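Local coordinates for protein glucose-6-phosphate isomerase (Thermus thermophilus, PDB 1ZZG) that probably catalyses the reversible isomerisation of glucose 6-phosphate to fructose 6-phosphate in glycolysis and gluconeogenesis, at residues 115-128 and 153-166. Numbering follows the deposited sequence.
Sequences PRKTLVNAVSKSGS and RHLVVTTDPKEGPL
Asn121 of strand 118-124 lays its amide across strand 155-159: ND2 gives one hydrogen to Thr158 OG1 (3.3 Å), lying in the amide plane, and another to Val156 O, 3.0 Å from ND2 and approached from above its carbonyl plane. Ala122 N reaches the same Val156 O more nearly end-on, so two donors grip it. With CG anti to the backbone N (chi1 180°), the amide leans over the neighbouring strand, and a water joins Asn121 OD1 to Thr158 OG1. A leucine here would probably leave Thr158 OG1 without its amide donor and the water without its carbonyl anchor. On the same face as Asn121, Val123 and Thr158 run alongside each other, the Val123 CG1 methyl against Thr158 CB (3.9 Å). At one end, the His154 ring turns its edge to residues 116-118, ND1 of His154 donating to Thr118 O at 2.7 Å. At the other, Thr159 OG1 donates to Ser124 O (2.6 Å), and the Pro165 ring presses CG against Gly127 O (3.0 Å), which is buried without a polar partner. The Ser126 side chain here lies about 6 Å from that of Lys406, a predicted active-site residue. The strands run parallel at 17°, linked by helix 130-147 in a beta-alpha-beta unit of the five-stranded SIS-type sheet; strand 68-72 flanks 118-124, Leu197 of helix 193-201 packs on Asn121 and Val156, and Leu136 of helix 130-147 meets Leu166.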
ATOM      1  N   PRO A 115     -16.424  14.400 -19.409  1.00 33.53           N
ATOM      2  CA  PRO A 115     -16.235  13.462 -20.522  1.00 32.92           C
ATOM      3  C   PRO A 115     -15.357  14.021 -21.643  1.00 33.52           C
ATOM      4  O   PRO A 115     -14.506  13.320 -22.192  1.00 31.37           O
ATOM      5  CB  PRO A 115     -17.661  13.195 -20.995  1.00 33.65           C
ATOM      6  CG  PRO A 115     -18.451  13.308 -19.743  1.00 34.20           C
ATOM      7  CD  PRO A 115     -17.854  14.533 -19.078  1.00 32.45           C
ATOM      8  N   ARG A 116     -15.562  15.291 -21.972  1.00 34.03           N
ATOM      9  CA  ARG A 116     -14.803  15.929 -23.040  1.00 35.57           C
ATOM     10  C   ARG A 116     -13.302  15.995 -22.782  1.00 34.62           C
ATOM     11  O   ARG A 116     -12.516  16.138 -23.717  1.00 33.93           O
ATOM     12  CB  ARG A 116     -15.319  17.347 -23.283  1.00 38.32           C
ATOM     13  CG  ARG A 116     -16.815  17.456 -23.524  1.00 44.15           C
ATOM     14  CD  ARG A 116     -17.112  18.749 -24.260  1.00 48.14           C
ATOM     15  NE  ARG A 116     -16.637  18.672 -25.642  1.00 52.86           N
ATOM     16  CZ  ARG A 116     -16.182  19.705 -26.346  1.00 54.91           C
ATOM     17  NH1 ARG A 116     -16.129  20.918 -25.806  1.00 55.73           N
ATOM     18  NH2 ARG A 116     -15.781  19.523 -27.599  1.00 56.25           N
ATOM     19  N   LYS A 117     -12.911  15.903 -21.514  1.00 34.68           N
ATOM     20  CA  LYS A 117     -11.500  15.972 -21.135  1.00 35.07           C
ATOM     21  C   LYS A 117     -10.971  14.632 -20.638  1.00 33.87           C
ATOM     22  O   LYS A 117      -9.851  14.553 -20.130  1.00 33.75           O
ATOM     23  CB  LYS A 117     -11.309  16.996 -20.015  1.00 36.94           C
ATOM     24  CG  LYS A 117     -11.687  18.423 -20.350  1.00 40.79           C
ATOM     25  CD  LYS A 117     -11.637  19.253 -19.076  1.00 44.06           C
ATOM     26  CE  LYS A 117     -11.526  20.741 -19.352  1.00 47.12           C
ATOM     27  NZ  LYS A 117     -11.304  21.498 -18.083  1.00 49.64           N
ATOM     28  N   THR A 118     -11.772  13.583 -20.793  1.00 30.90           N
ATOM     29  CA  THR A 118     -11.394  12.263 -20.313  1.00 29.78           C
ATOM     30  C   THR A 118     -11.032  11.247 -21.393  1.00 30.45           C
ATOM     31  O   THR A 118     -11.738  11.107 -22.392  1.00 29.12           O
ATOM     32  CB  THR A 118     -12.535  11.653 -19.459  1.00 31.10           C
ATOM     33  OG1 THR A 118     -12.870  12.550 -18.391  1.00 29.25           O
ATOM     34  CG2 THR A 118     -12.117  10.308 -18.882  1.00 29.10           C
ATOM     35  N   LEU A 119      -9.917  10.550 -21.188  1.00 27.76           N
ATOM     36  CA  LEU A 119      -9.495   9.496 -22.100  1.00 26.61           C
ATOM     37  C   LEU A 119      -9.549   8.206 -21.291  1.00 25.70           C
ATOM     38  O   LEU A 119      -9.011   8.141 -20.183  1.00 23.93           O
ATOM     39  CB  LEU A 119      -8.064   9.715 -22.602  1.00 26.59           C
ATOM     40  CG  LEU A 119      -7.547   8.548 -23.454  1.00 24.56           C
ATOM     41  CD1 LEU A 119      -8.416   8.391 -24.703  1.00 26.47           C
ATOM     42  CD2 LEU A 119      -6.102   8.788 -23.842  1.00 24.84           C
ATOM     43  N   VAL A 120     -10.208   7.190 -21.832  1.00 24.82           N
ATOM     44  CA  VAL A 120     -10.320   5.915 -21.144  1.00 24.41           C
ATOM     45  C   VAL A 120      -9.415   4.892 -21.828  1.00 24.90           C
ATOM     46  O   VAL A 120      -9.443   4.743 -23.049  1.00 24.44           O
ATOM     47  CB  VAL A 120     -11.777   5.410 -21.152  1.00 23.37           C
ATOM     48  CG1 VAL A 120     -11.885   4.099 -20.383  1.00 23.11           C
ATOM     49  CG2 VAL A 120     -12.689   6.464 -20.533  1.00 25.68           C
ATOM     50  N   ASN A 121      -8.607   4.202 -21.031  1.00 24.18           N
ATOM     51  CA  ASN A 121      -7.680   3.200 -21.546  1.00 24.25           C
ATOM     52  C   ASN A 121      -8.002   1.847 -20.924  1.00 24.44           C
ATOM     53  O   ASN A 121      -7.735   1.626 -19.738  1.00 24.98           O
ATOM     54  CB  ASN A 121      -6.240   3.612 -21.197  1.00 25.34           C
ATOM     55  CG  ASN A 121      -5.191   2.621 -21.691  1.00 24.27           C
ATOM     56  OD1 ASN A 121      -4.062   2.620 -21.200  1.00 24.25           O
ATOM     57  ND2 ASN A 121      -5.552   1.785 -22.668  1.00 21.66           N
ATOM     58  N   ALA A 122      -8.593   0.953 -21.713  1.00 23.55           N
ATOM     59  CA  ALA A 122      -8.933  -0.382 -21.233  1.00 22.95           C
ATOM     60  C   ALA A 122      -7.723  -1.279 -21.463  1.00 23.76           C
ATOM     61  O   ALA A 122      -7.336  -1.536 -22.606  1.00 23.22           O
ATOM     62  CB  ALA A 122     -10.132  -0.920 -21.979  1.00 24.44           C
ATOM     63  N   VAL A 123      -7.140  -1.764 -20.372  1.00 23.08           N
ATOM     64  CA  VAL A 123      -5.948  -2.595 -20.444  1.00 22.39           C
ATOM     65  C   VAL A 123      -6.151  -4.001 -19.897  1.00 22.20           C
ATOM     66  O   VAL A 123      -6.538  -4.178 -18.740  1.00 21.62           O
ATOM     67  CB  VAL A 123      -4.787  -1.946 -19.662  1.00 23.11           C
ATOM     68  CG1 VAL A 123      -3.478  -2.657 -19.996  1.00 23.06           C
ATOM     69  CG2 VAL A 123      -4.704  -0.452 -19.984  1.00 22.87           C
ATOM     70  N   SER A 124      -5.876  -4.996 -20.737  1.00 21.49           N
ATOM     71  CA  SER A 124      -5.999  -6.402 -20.355  1.00 23.02           C
ATOM     72  C   SER A 124      -5.287  -7.267 -21.394  1.00 25.08           C
ATOM     73  O   SER A 124      -5.571  -7.160 -22.588  1.00 24.35           O
ATOM     74  CB  SER A 124      -7.471  -6.813 -20.278  1.00 22.87           C
ATOM     75  OG  SER A 124      -7.587  -8.203 -20.011  1.00 23.46           O
ATOM     76  N   LYS A 125      -4.367  -8.120 -20.948  1.00 24.16           N
ATOM     77  CA  LYS A 125      -3.641  -8.980 -21.878  1.00 26.59           C
ATOM     78  C   LYS A 125      -4.582  -9.982 -22.545  1.00 26.42           C
ATOM     79  O   LYS A 125      -4.632 -10.067 -23.769  1.00 25.72           O
ATOM     80  CB  LYS A 125      -2.514  -9.737 -21.162  1.00 28.47           C
ATOM     81  CG  LYS A 125      -1.724 -10.652 -22.094  1.00 27.59           C
ATOM     82  CD  LYS A 125      -0.620 -11.407 -21.359  1.00 28.53           C
ATOM     83  CE  LYS A 125       0.110 -12.366 -22.295  1.00 26.54           C
ATOM     84  NZ  LYS A 125       0.838 -11.641 -23.373  1.00 24.49           N
ATOM     85  N   SER A 126      -5.329 -10.726 -21.732  1.00 26.49           N
ATOM     86  CA  SER A 126      -6.274 -11.722 -22.243  1.00 27.79           C
ATOM     87  C   SER A 126      -7.472 -11.012 -22.858  1.00 28.35           C
ATOM     88  O   SER A 126      -8.134 -11.542 -23.755  1.00 27.78           O
ATOM     89  CB  SER A 126      -6.770 -12.615 -21.109  1.00 26.97           C
ATOM     90  OG  SER A 126      -7.609 -11.874 -20.238  1.00 29.00           O
ATOM     91  N   GLY A 127      -7.746  -9.809 -22.359  1.00 27.05           N
ATOM     92  CA  GLY A 127      -8.867  -9.035 -22.849  1.00 27.65           C
ATOM     93  C   GLY A 127     -10.188  -9.473 -22.240  1.00 29.11           C
ATOM     94  O   GLY A 127     -11.234  -8.901 -22.544  1.00 30.45           O
ATOM     95  N   SER A 128     -10.151 -10.474 -21.367  1.00 27.69           N
ATOM     96  CA  SER A 128     -11.378 -10.964 -20.753  1.00 29.58           C
ATOM     97  C   SER A 128     -11.428 -10.861 -19.229  1.00 28.60           C
ATOM     98  O   SER A 128     -12.326 -11.417 -18.604  1.00 28.64           O
ATOM     99  CB  SER A 128     -11.620 -12.420 -21.169  1.00 30.24           C
ATOM    100  OG  SER A 128     -10.650 -13.282 -20.598  1.00 32.58           O
ATOM    101  N   ARG A 153     -13.078   8.348 -29.905  1.00 31.41           N
ATOM    102  CA  ARG A 153     -11.784   8.990 -29.729  1.00 29.89           C
ATOM    103  C   ARG A 153     -11.356   8.994 -28.267  1.00 29.94           C
ATOM    104  O   ARG A 153     -10.172   9.148 -27.967  1.00 28.41           O
ATOM    105  CB  ARG A 153     -11.819  10.432 -30.246  1.00 31.66           C
ATOM    106  CG  ARG A 153     -10.435  11.064 -30.370  1.00 34.84           C
ATOM    107  CD  ARG A 153     -10.487  12.540 -30.759  1.00 37.32           C
ATOM    108  NE  ARG A 153      -9.143  13.105 -30.879  1.00 40.09           N
ATOM    109  CZ  ARG A 153      -8.876  14.403 -31.022  1.00 40.36           C
ATOM    110  NH1 ARG A 153      -9.859  15.292 -31.064  1.00 42.18           N
ATOM    111  NH2 ARG A 153      -7.620  14.814 -31.118  1.00 39.79           N
ATOM    112  N   HIS A 154     -12.319   8.823 -27.362  1.00 26.91           N
ATOM    113  CA  HIS A 154     -12.035   8.839 -25.931  1.00 27.39           C
ATOM    114  C   HIS A 154     -11.767   7.462 -25.315  1.00 26.42           C
ATOM    115  O   HIS A 154     -11.606   7.342 -24.100  1.00 26.13           O
ATOM    116  CB  HIS A 154     -13.185   9.532 -25.188  1.00 27.31           C
ATOM    117  CG  HIS A 154     -13.313  10.991 -25.504  1.00 27.38           C
ATOM    118  ND1 HIS A 154     -13.002  11.980 -24.596  1.00 27.19           N
ATOM    119  CD2 HIS A 154     -13.687  11.629 -26.639  1.00 29.57           C
ATOM    120  CE1 HIS A 154     -13.178  13.163 -25.158  1.00 29.19           C
ATOM    121  NE2 HIS A 154     -13.591  12.978 -26.398  1.00 28.20           N
ATOM    122  N   LEU A 155     -11.727   6.427 -26.150  1.00 26.26           N
ATOM    123  CA  LEU A 155     -11.462   5.072 -25.675  1.00 26.34           C
ATOM    124  C   LEU A 155     -10.322   4.438 -26.465  1.00 27.59           C
ATOM    125  O   LEU A 155     -10.399   4.292 -27.687  1.00 26.39           O
ATOM    126  CB  LEU A 155     -12.713   4.195 -25.798  1.00 25.26           C
ATOM    127  CG  LEU A 155     -12.525   2.725 -25.399  1.00 26.85           C
ATOM    128  CD1 LEU A 155     -12.128   2.635 -23.933  1.00 25.24           C
ATOM    129  CD2 LEU A 155     -13.815   1.952 -25.646  1.00 26.25           C
ATOM    130  N   VAL A 156      -9.256   4.076 -25.758  1.00 26.07           N
ATOM    131  CA  VAL A 156      -8.098   3.446 -26.368  1.00 25.61           C
ATOM    132  C   VAL A 156      -7.881   2.105 -25.668  1.00 26.26           C
ATOM    133  O   VAL A 156      -8.010   2.005 -24.446  1.00 25.28           O
ATOM    134  CB  VAL A 156      -6.843   4.347 -26.239  1.00 26.30           C
ATOM    135  CG1 VAL A 156      -6.601   4.710 -24.786  1.00 26.08           C
ATOM    136  CG2 VAL A 156      -5.633   3.647 -26.838  1.00 26.50           C
ATOM    137  N   VAL A 157      -7.556   1.076 -26.443  1.00 25.31           N
ATOM    138  CA  VAL A 157      -7.368  -0.262 -25.889  1.00 26.08           C
ATOM    139  C   VAL A 157      -5.930  -0.778 -25.952  1.00 26.04           C
ATOM    140  O   VAL A 157      -5.214  -0.543 -26.923  1.00 24.66           O
ATOM    141  CB  VAL A 157      -8.291  -1.271 -26.622  1.00 28.42           C
ATOM    142  CG1 VAL A 157      -8.116  -2.668 -26.061  1.00 28.69           C
ATOM    143  CG2 VAL A 157      -9.736  -0.833 -26.486  1.00 28.50           C
ATOM    144  N   THR A 158      -5.517  -1.480 -24.900  1.00 24.53           N
ATOM    145  CA  THR A 158      -4.184  -2.074 -24.823  1.00 23.57           C
ATOM    146  C   THR A 158      -4.430  -3.543 -24.499  1.00 23.48           C
ATOM    147  O   THR A 158      -4.859  -3.875 -23.393  1.00 24.40           O
ATOM    148  CB  THR A 158      -3.346  -1.421 -23.703  1.00 23.14           C
ATOM    149  OG1 THR A 158      -3.162  -0.028 -23.996  1.00 21.44           O
ATOM    150  CG2 THR A 158      -1.993  -2.104 -23.581  1.00 23.27           C
ATOM    151  N   THR A 159      -4.165  -4.422 -25.464  1.00 22.76           N
ATOM    152  CA  THR A 159      -4.419  -5.848 -25.280  1.00 23.57           C
ATOM    153  C   THR A 159      -3.603  -6.697 -26.265  1.00 24.60           C
ATOM    154  O   THR A 159      -2.862  -6.160 -27.089  1.00 24.98           O
ATOM    155  CB  THR A 159      -5.933  -6.133 -25.484  1.00 23.64           C
ATOM    156  OG1 THR A 159      -6.251  -7.463 -25.063  1.00 23.40           O
ATOM    157  CG2 THR A 159      -6.312  -5.967 -26.951  1.00 24.11           C
ATOM    158  N   ASP A 160      -3.739  -8.017 -26.178  1.00 24.50           N
ATOM    159  CA  ASP A 160      -3.019  -8.913 -27.086  1.00 26.78           C
ATOM    160  C   ASP A 160      -3.254  -8.442 -28.523  1.00 27.72           C
ATOM    161  O   ASP A 160      -4.332  -7.954 -28.855  1.00 27.66           O
ATOM    162  CB  ASP A 160      -3.530 -10.349 -26.944  1.00 27.33           C
ATOM    163  CG  ASP A 160      -2.718 -11.340 -27.759  1.00 29.82           C
ATOM    164  OD1 ASP A 160      -1.719 -11.868 -27.225  1.00 30.19           O
ATOM    165  OD2 ASP A 160      -3.069 -11.577 -28.941  1.00 29.21           O
ATOM    166  N   PRO A 161      -2.250  -8.590 -29.397  1.00 28.41           N
ATOM    167  CA  PRO A 161      -2.441  -8.147 -30.781  1.00 28.71           C
ATOM    168  C   PRO A 161      -3.487  -8.918 -31.588  1.00 29.37           C
ATOM    169  O   PRO A 161      -4.043  -8.386 -32.553  1.00 28.63           O
ATOM    170  CB  PRO A 161      -1.040  -8.277 -31.375  1.00 28.31           C
ATOM    171  CG  PRO A 161      -0.470  -9.452 -30.624  1.00 27.97           C
ATOM    172  CD  PRO A 161      -0.909  -9.176 -29.204  1.00 27.02           C
ATOM    173  N   LYS A 162      -3.777 -10.153 -31.188  1.00 31.35           N
ATOM    174  CA  LYS A 162      -4.732 -10.971 -31.936  1.00 34.67           C
ATOM    175  C   LYS A 162      -5.821 -11.705 -31.142  1.00 35.01           C
ATOM    176  O   LYS A 162      -6.896 -11.970 -31.677  1.00 35.35           O
ATOM    177  CB  LYS A 162      -3.965 -11.997 -32.783  1.00 36.27           C
ATOM    178  CG  LYS A 162      -2.986 -11.383 -33.780  1.00 39.40           C
ATOM    179  CD  LYS A 162      -2.234 -12.449 -34.561  1.00 43.71           C
ATOM    180  CE  LYS A 162      -1.487 -13.394 -33.628  1.00 46.05           C
ATOM    181  NZ  LYS A 162      -0.744 -14.455 -34.368  1.00 49.32           N
ATOM    182  N   GLU A 163      -5.556 -12.035 -29.879  1.00 34.38           N
ATOM    183  CA  GLU A 163      -6.525 -12.776 -29.065  1.00 35.11           C
ATOM    184  C   GLU A 163      -7.393 -11.932 -28.132  1.00 34.53           C
ATOM    185  O   GLU A 163      -7.060 -10.792 -27.814  1.00 32.33           O
ATOM    186  CB  GLU A 163      -5.807 -13.809 -28.191  1.00 36.61           C
ATOM    187  CG  GLU A 163      -4.817 -14.716 -28.904  1.00 41.22           C
ATOM    188  CD  GLU A 163      -5.468 -15.567 -29.973  1.00 43.83           C
ATOM    189  OE1 GLU A 163      -6.648 -15.945 -29.799  1.00 44.76           O
ATOM    190  OE2 GLU A 163      -4.792 -15.867 -30.977  1.00 46.09           O
ATOM    191  N   GLY A 164      -8.502 -12.521 -27.689  1.00 32.91           N
ATOM    192  CA  GLY A 164      -9.379 -11.856 -26.741  1.00 33.17           C
ATOM    193  C   GLY A 164     -10.482 -10.946 -27.244  1.00 32.07           C
ATOM    194  O   GLY A 164     -10.429 -10.434 -28.360  1.00 31.01           O
ATOM    195  N   PRO A 165     -11.505 -10.721 -26.406  1.00 32.01           N
ATOM    196  CA  PRO A 165     -12.647  -9.866 -26.741  1.00 32.48           C
ATOM    197  C   PRO A 165     -12.330  -8.376 -26.888  1.00 32.73           C
ATOM    198  O   PRO A 165     -12.997  -7.675 -27.656  1.00 32.70           O
ATOM    199  CB  PRO A 165     -13.644 -10.165 -25.616  1.00 34.40           C
ATOM    200  CG  PRO A 165     -12.778 -10.577 -24.473  1.00 34.64           C
ATOM    201  CD  PRO A 165     -11.736 -11.436 -25.139  1.00 33.45           C
ATOM    202  N   LEU A 166     -11.322  -7.888 -26.169  1.00 31.70           N
ATOM    203  CA  LEU A 166     -10.954  -6.476 -26.266  1.00 31.07           C
ATOM    204  C   LEU A 166     -10.364  -6.167 -27.634  1.00 30.52           C
ATOM    205  O   LEU A 166     -10.613  -5.107 -28.205  1.00 30.21           O
ATOM    206  CB  LEU A 166      -9.936  -6.092 -25.191  1.00 30.63           C
ATOM    207  CG  LEU A 166     -10.463  -5.695 -23.817  1.00 33.17           C
ATOM    208  CD1 LEU A 166      -9.317  -5.132 -22.999  1.00 32.36           C
ATOM    209  CD2 LEU A 166     -11.565  -4.654 -23.959  1.00 32.37           C
TER
HETATM  210  O   HOH W   1      -1.935   0.899 -21.852  1.00 23.08           O
HETATM  211  O   HOH W   2      -0.651 -10.495 -25.153  1.00 25.54           O